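Local coordinates for hypothetical protein Atu0492 (Agrobacterium tumefaciens, PDB 2GMY), which is of unknown function but belongs to the AhpD-like carboxymuconolactone decarboxylase family and may serve in antioxidant defence, at residues L40-I45 against A129-N134; L89-A94 against D106-L111. All blocks are in the same frame, centred on the assembly; numbering follows the deposited sequence.

Contact 1: residues L40-I45 against A129-N134; sequences LRASII and AINTWN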
loop_
_atom_site.group_PDB
_atom_site.type_symbol
_atom_site.label_atom_id
_atom_site.label_comp_id
_atom_site.label_asym_id
_atom_site.label_seq_id
_atom_site.Cartn_x
_atom_site.Cartn_y
_atom_site.Cartn_z
ATOM N N LEU A 40 17.501 12.315 -10.358
ATOM C CA LEU A 40 17.602 12.366 -8.898
ATOM C C LEU A 40 16.286 11.935 -8.268
ATOM O O LEU A 40 16.264 11.080 -7.373
ATOM C CB LEU A 40 18.018 13.766 -8.426
ATOM C CG LEU A 40 18.131 13.960 -6.907
ATOM C CD1 LEU A 40 19.081 12.943 -6.264
ATOM C CD2 LEU A 40 18.584 15.373 -6.631
ATOM N N ARG A 41 15.183 12.490 -8.753
ATOM C CA ARG A 41 13.883 12.165 -8.142
ATOM C C ARG A 41 13.514 10.686 -8.279
ATOM O O ARG A 41 13.133 10.048 -7.283
ATOM C CB ARG A 41 12.761 13.059 -8.685
ATOM C CG ARG A 41 11.385 12.745 -8.095
ATOM C CD ARG A 41 11.322 12.913 -6.575
ATOM N NE ARG A 41 10.020 12.419 -6.116
ATOM C CZ ARG A 41 9.716 12.181 -4.846
ATOM N NH1 ARG A 41 10.610 12.420 -3.878
ATOM N NH2 ARG A 41 8.506 11.713 -4.547
ATOM N N ALA A 42 13.660 10.127 -9.485
ATOM C CA ALA A 42 13.328 8.714 -9.693
ATOM C C ALA A 42 14.211 7.823 -8.822
ATOM O O ALA A 42 13.744 6.835 -8.245
ATOM C CB ALA A 42 13.438 8.336 -11.172
ATOM N N SER A 43 15.492 8.188 -8.725
ATOM C CA SER A 43 16.420 7.413 -7.896
ATOM C C SER A 43 16.030 7.412 -6.413
ATOM O O SER A 43 16.134 6.380 -5.740
ATOM C CB SER A 43 17.852 7.923 -8.081
ATOM O OG SER A 43 18.256 7.747 -9.429
ATOM N N ILE A 44 15.567 8.556 -5.914
ATOM C CA ILE A 44 15.088 8.625 -4.537
ATOM C C ILE A 44 13.875 7.689 -4.369
ATOM O O ILE A 44 13.819 6.877 -3.428
ATOM C CB ILE A 44 14.749 10.058 -4.136
ATOM C CG1 ILE A 44 16.033 10.890 -4.040
ATOM C CG2 ILE A 44 14.029 10.091 -2.790
ATOM C CD1 ILE A 44 15.786 12.409 -4.036
ATOM N N ILE A 45 12.911 7.784 -5.279
ATOM C CA ILE A 45 11.704 6.953 -5.165
ATOM C C ILE A 45 12.076 5.484 -5.124
ATOM O O ILE A 45 11.539 4.696 -4.321
ATOM C CB ILE A 45 10.755 7.207 -6.343
ATOM C CG1 ILE A 45 10.206 8.633 -6.268
ATOM C CG2 ILE A 45 9.624 6.182 -6.354
ATOM C CD1 ILE A 45 9.433 9.054 -7.500
ATOM N N ALA A 129 14.788 5.378 -18.687
ATOM C CA ALA A 129 16.220 5.104 -18.587
ATOM C C ALA A 129 16.710 5.060 -17.134
ATOM O O ALA A 129 17.389 4.111 -16.736
ATOM C CB ALA A 129 17.024 6.108 -19.409
ATOM N N ILE A 130 16.344 6.050 -16.321
ATOM C CA ILE A 130 16.822 6.029 -14.936
ATOM C C ILE A 130 16.174 4.867 -14.193
ATOM O O ILE A 130 16.803 4.233 -13.355
ATOM C CB ILE A 130 16.634 7.391 -14.205
ATOM C CG1 ILE A 130 17.259 7.345 -12.800
ATOM C CG2 ILE A 130 15.182 7.827 -14.214
ATOM C CD1 ILE A 130 18.785 7.041 -12.794
ATOM N N ASN A 131 14.925 4.555 -14.538
ATOM C CA ASN A 131 14.264 3.427 -13.891
ATOM C C ASN A 131 14.985 2.097 -14.177
ATOM O O ASN A 131 14.987 1.184 -13.343
ATOM C CB ASN A 131 12.785 3.372 -14.274
ATOM C CG ASN A 131 11.931 4.134 -13.289
ATOM O OD1 ASN A 131 11.506 3.593 -12.266
ATOM N ND2 ASN A 131 11.708 5.414 -13.567
ATOM N N THR A 132 15.624 2.017 -15.348
ATOM C CA THR A 132 16.448 0.866 -15.699
ATOM C C THR A 132 17.744 0.865 -14.874
ATOM O O THR A 132 18.085 -0.146 -14.250
ATOM C CB THR A 132 16.711 0.822 -17.211
ATOM O OG1 THR A 132 15.477 0.492 -17.877
ATOM C CG2 THR A 132 17.748 -0.252 -17.555
ATOM N N TRP A 133 18.463 1.983 -14.860
ATOM C CA TRP A 133 19.690 2.053 -14.050
ATOM C C TRP A 133 19.406 1.739 -12.579
ATOM O O TRP A 133 20.168 1.011 -11.937
ATOM C CB TRP A 133 20.351 3.427 -14.147
ATOM C CG TRP A 133 21.044 3.706 -15.437
ATOM C CD1 TRP A 133 20.734 4.690 -16.334
ATOM C CD2 TRP A 133 22.191 3.024 -15.965
ATOM N NE1 TRP A 133 21.616 4.655 -17.396
ATOM C CE2 TRP A 133 22.516 3.640 -17.194
ATOM C CE3 TRP A 133 22.971 1.946 -15.520
ATOM C CZ2 TRP A 133 23.603 3.215 -17.994
ATOM C CZ3 TRP A 133 24.044 1.517 -16.311
ATOM C CH2 TRP A 133 24.347 2.152 -17.534
ATOM N N ASN A 134 18.320 2.288 -12.034
ATOM C CA ASN A 134 17.959 1.997 -10.631
ATOM C C ASN A 134 17.764 0.498 -10.375
ATOM O O ASN A 134 18.182 -0.034 -9.337
ATOM C CB ASN A 134 16.692 2.739 -10.220
ATOM C CG ASN A 134 16.852 4.265 -10.194
ATOM O OD1 ASN A 134 17.969 4.831 -10.161
ATOM N ND2 ASN A 134 15.719 4.942 -10.178
#

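Contact 2: residues L89-A94 against D106-L111; sequences LGWVDA and DAFETL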
loop_
_atom_site.group_PDB
_atom_site.type_symbol
_atom_site.label_atom_id
_atom_site.label_comp_id
_atom_site.label_asym_id
_atom_site.label_seq_id
_atom_site.Cartn_x
_atom_site.Cartn_y
_atom_site.Cartn_z
ATOM N N LEU A 89 8.116 17.034 -11.871
ATOM C CA LEU A 89 8.202 16.144 -10.694
ATOM C C LEU A 89 6.948 15.273 -10.542
ATOM O O LEU A 89 7.041 14.073 -10.263
ATOM C CB LEU A 89 8.448 16.964 -9.426
ATOM C CG LEU A 89 9.883 17.471 -9.285
ATOM C CD1 LEU A 89 9.959 18.690 -8.375
ATOM C CD2 LEU A 89 10.820 16.352 -8.801
ATOM N N GLY A 90 5.774 15.869 -10.746
ATOM C CA GLY A 90 4.516 15.100 -10.686
ATOM C C GLY A 90 4.512 13.933 -11.662
ATOM O O GLY A 90 4.025 12.824 -11.348
ATOM N N TRP A 91 5.080 14.168 -12.847
ATOM C CA TRP A 91 5.129 13.143 -13.884
ATOM C C TRP A 91 6.205 12.111 -13.575
ATOM O O TRP A 91 5.987 10.898 -13.747
ATOM C CB TRP A 91 5.389 13.789 -15.234
ATOM C CG TRP A 91 5.235 12.889 -16.418
ATOM C CD1 TRP A 91 6.210 12.559 -17.327
ATOM C CD2 TRP A 91 4.040 12.224 -16.863
ATOM N NE1 TRP A 91 5.698 11.744 -18.305
ATOM C CE2 TRP A 91 4.372 11.516 -18.047
ATOM C CE3 TRP A 91 2.729 12.159 -16.384
ATOM C CZ2 TRP A 91 3.435 10.746 -18.752
ATOM C CZ3 TRP A 91 1.788 11.393 -17.097
ATOM C CH2 TRP A 91 2.155 10.706 -18.268
ATOM N N VAL A 92 7.369 12.576 -13.126
ATOM C CA VAL A 92 8.395 11.627 -12.685
ATOM C C VAL A 92 7.828 10.668 -11.633
ATOM O O VAL A 92 8.009 9.449 -11.728
ATOM C CB VAL A 92 9.649 12.345 -12.165
ATOM C CG1 VAL A 92 10.631 11.353 -11.535
ATOM C CG2 VAL A 92 10.315 13.103 -13.299
ATOM N N ASP A 93 7.139 11.220 -10.639
ATOM C CA ASP A 93 6.531 10.396 -9.597
ATOM C C ASP A 93 5.497 9.413 -10.174
ATOM O O ASP A 93 5.564 8.203 -9.898
ATOM C CB ASP A 93 5.877 11.297 -8.551
ATOM C CG ASP A 93 6.895 11.994 -7.664
ATOM O OD1 ASP A 93 8.095 12.012 -8.009
ATOM O OD2 ASP A 93 6.481 12.525 -6.610
ATOM N N ALA A 94 4.566 9.923 -10.980
ATOM C CA ALA A 94 3.462 9.091 -11.494
ATOM C C ALA A 94 3.971 7.945 -12.362
ATOM O O ALA A 94 3.488 6.803 -12.279
ATOM C CB ALA A 94 2.453 9.953 -12.277
ATOM N N ASP A 106 -4.614 14.073 -14.498
ATOM C CA ASP A 106 -4.219 15.343 -13.877
ATOM C C ASP A 106 -2.715 15.596 -13.998
ATOM O O ASP A 106 -2.294 16.687 -14.400
ATOM C CB ASP A 106 -4.671 15.417 -12.417
ATOM C CG ASP A 106 -6.181 15.605 -12.276
ATOM O OD1 ASP A 106 -6.888 15.786 -13.303
ATOM O OD2 ASP A 106 -6.672 15.581 -11.120
ATOM N N ALA A 107 -1.915 14.577 -13.668
ATOM C CA ALA A 107 -0.459 14.656 -13.803
ATOM C C ALA A 107 -0.016 14.917 -15.252
ATOM O O ALA A 107 0.906 15.707 -15.502
ATOM C CB ALA A 107 0.193 13.384 -13.265
ATOM N N PHE A 108 -0.681 14.272 -16.207
ATOM C CA PHE A 108 -0.332 14.475 -17.604
ATOM C C PHE A 108 -0.723 15.885 -18.072
ATOM O O PHE A 108 0.040 16.537 -18.797
ATOM C CB PHE A 108 -0.988 13.415 -18.490
ATOM C CG PHE A 108 -0.607 13.538 -19.931
ATOM C CD1 PHE A 108 0.700 13.293 -20.339
ATOM C CD2 PHE A 108 -1.544 13.960 -20.877
ATOM C CE1 PHE A 108 1.073 13.428 -21.678
ATOM C CE2 PHE A 108 -1.187 14.088 -22.221
ATOM C CZ PHE A 108 0.128 13.838 -22.621
ATOM N N GLU A 109 -1.903 16.352 -17.652
ATOM C CA GLU A 109 -2.394 17.684 -18.033
ATOM C C GLU A 109 -1.445 18.790 -17.551
ATOM O O GLU A 109 -1.138 19.744 -18.278
ATOM C CB GLU A 109 -3.800 17.913 -17.458
ATOM C CG GLU A 109 -4.408 19.250 -17.842
ATOM C CD GLU A 109 -5.752 19.522 -17.183
ATOM O OE1 GLU A 109 -6.071 18.902 -16.137
ATOM O OE2 GLU A 109 -6.483 20.386 -17.706
ATOM N N THR A 110 -1.004 18.663 -16.306
ATOM C CA THR A 110 -0.090 19.635 -15.715
ATOM C C THR A 110 1.246 19.626 -16.465
ATOM O O THR A 110 1.831 20.676 -16.740
ATOM C CB THR A 110 0.074 19.324 -14.221
ATOM O OG1 THR A 110 -1.219 19.409 -13.593
ATOM C CG2 THR A 110 1.036 20.279 -13.550
ATOM N N LEU A 111 1.717 18.434 -16.821
ATOM C CA LEU A 111 2.939 18.318 -17.616
ATOM C C LEU A 111 2.786 19.008 -18.973
ATOM O O LEU A 111 3.666 19.773 -19.398
ATOM C CB LEU A 111 3.317 16.844 -17.785
ATOM C CG LEU A 111 4.629 16.592 -18.543
ATOM C CD1 LEU A 111 5.846 16.877 -17.681
ATOM C CD2 LEU A 111 4.651 15.171 -19.093
#

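Contact 1: residues L40-I45 against A129-N134
In the all-helical AhpD-like fold, helix 32-45 packs through A42 and S43 against I130 and N134 of the long helix 117-139. The two short axes come within 9.3 Å and run roughly in the same direction, at 39°. A42 CB meets the methyl I130 CG2 at 3.5 Å. The other branch of I130, with CG1 anti to the backbone N (chi1 -175°), passes toward S43, and its terminal CD1 stops 3.5 Å from S43 OG. That hydroxyl also lies 3.0 Å from N134 OD1, but it reaches the carbonyl oxygen of K39, one turn earlier on its own helix, as well; its single proton may go to either. N134 lays its amide alongside the S43 backbone, ND2 lying 3.4 Å from S43 CA. N131 touches A42 only lightly, ND2 to CB at 4.2 Å; its amide is engaged by the carbonyl of I127 and the side chains of T96, N46 and R135. The five touching residues are buried. S43, I130 and N134 back C48, C51 and H55, a CxxC pair and histidine consistent with an AhpD-like thiol site. C51 and H55 belong to helix 49-61, which closes one flank, while T96 of helix 83-96 packs on A42.

Contact 2: residues L89-A94 against D106-L111
Helices 89-94 and 106-111 cross in a mainly antiparallel sense, 144° between their directions, with axes 8.8 Å apart and W91 CA and A107 CA the closest pair at 5.8 Å. W91 contributes the largest share of the contact. With CG anti to its backbone N, the indole reaches across to helix 105-114, its five-membered ring meeting L111 and its six-membered ring F108 and A107. L111 CD2 sits over one face of the five-membered ring, 3.5 Å from its centroid and only 8° off the normal, a CH-pi contact made by one methyl. F108 runs alongside the indole in the same direction; its CD1 is 3.6 Å from W91 CH2, the two ring planes being inclined at 52°. In the fold these are two antiparallel-leaning helices joined through the short helix 98-101. Where they draw close, the small A107 faces A94, their CB atoms 4.2 Å apart, and A107 CB also approaches G90 O at 4.3 Å. The buried indole nitrogen is satisfied by T124 OG1 of helix 117-139, which also packs I123 and I127 against W91 and I120 against L111. From the second subunit, G139 reaches W91 and R4 reaches F108.

The centres of contacts 1 and 2 lie 16 Å apart, the first near the middle of the chain and the second about 14 Å from the chain centre. Along the sequence, 40-45 comes first, then both halves of contact 2, and finally 129-134, so the helix pair of contact 2 falls between the two partners of contact 1. Helices 32-45 and 83-96 join the contacts directly: R41 NE forms a salt bridge with D93 OD1 at 2.7 Å, and R41 CG packs on L89 and V92. Helix 117-139, which directly follows 105-114, supplies one side of contact 1 and packs on W91 and L111 of contact 2. Each contact also touches the second subunit of the six-chain assembly, so both lie close to a subunit interface.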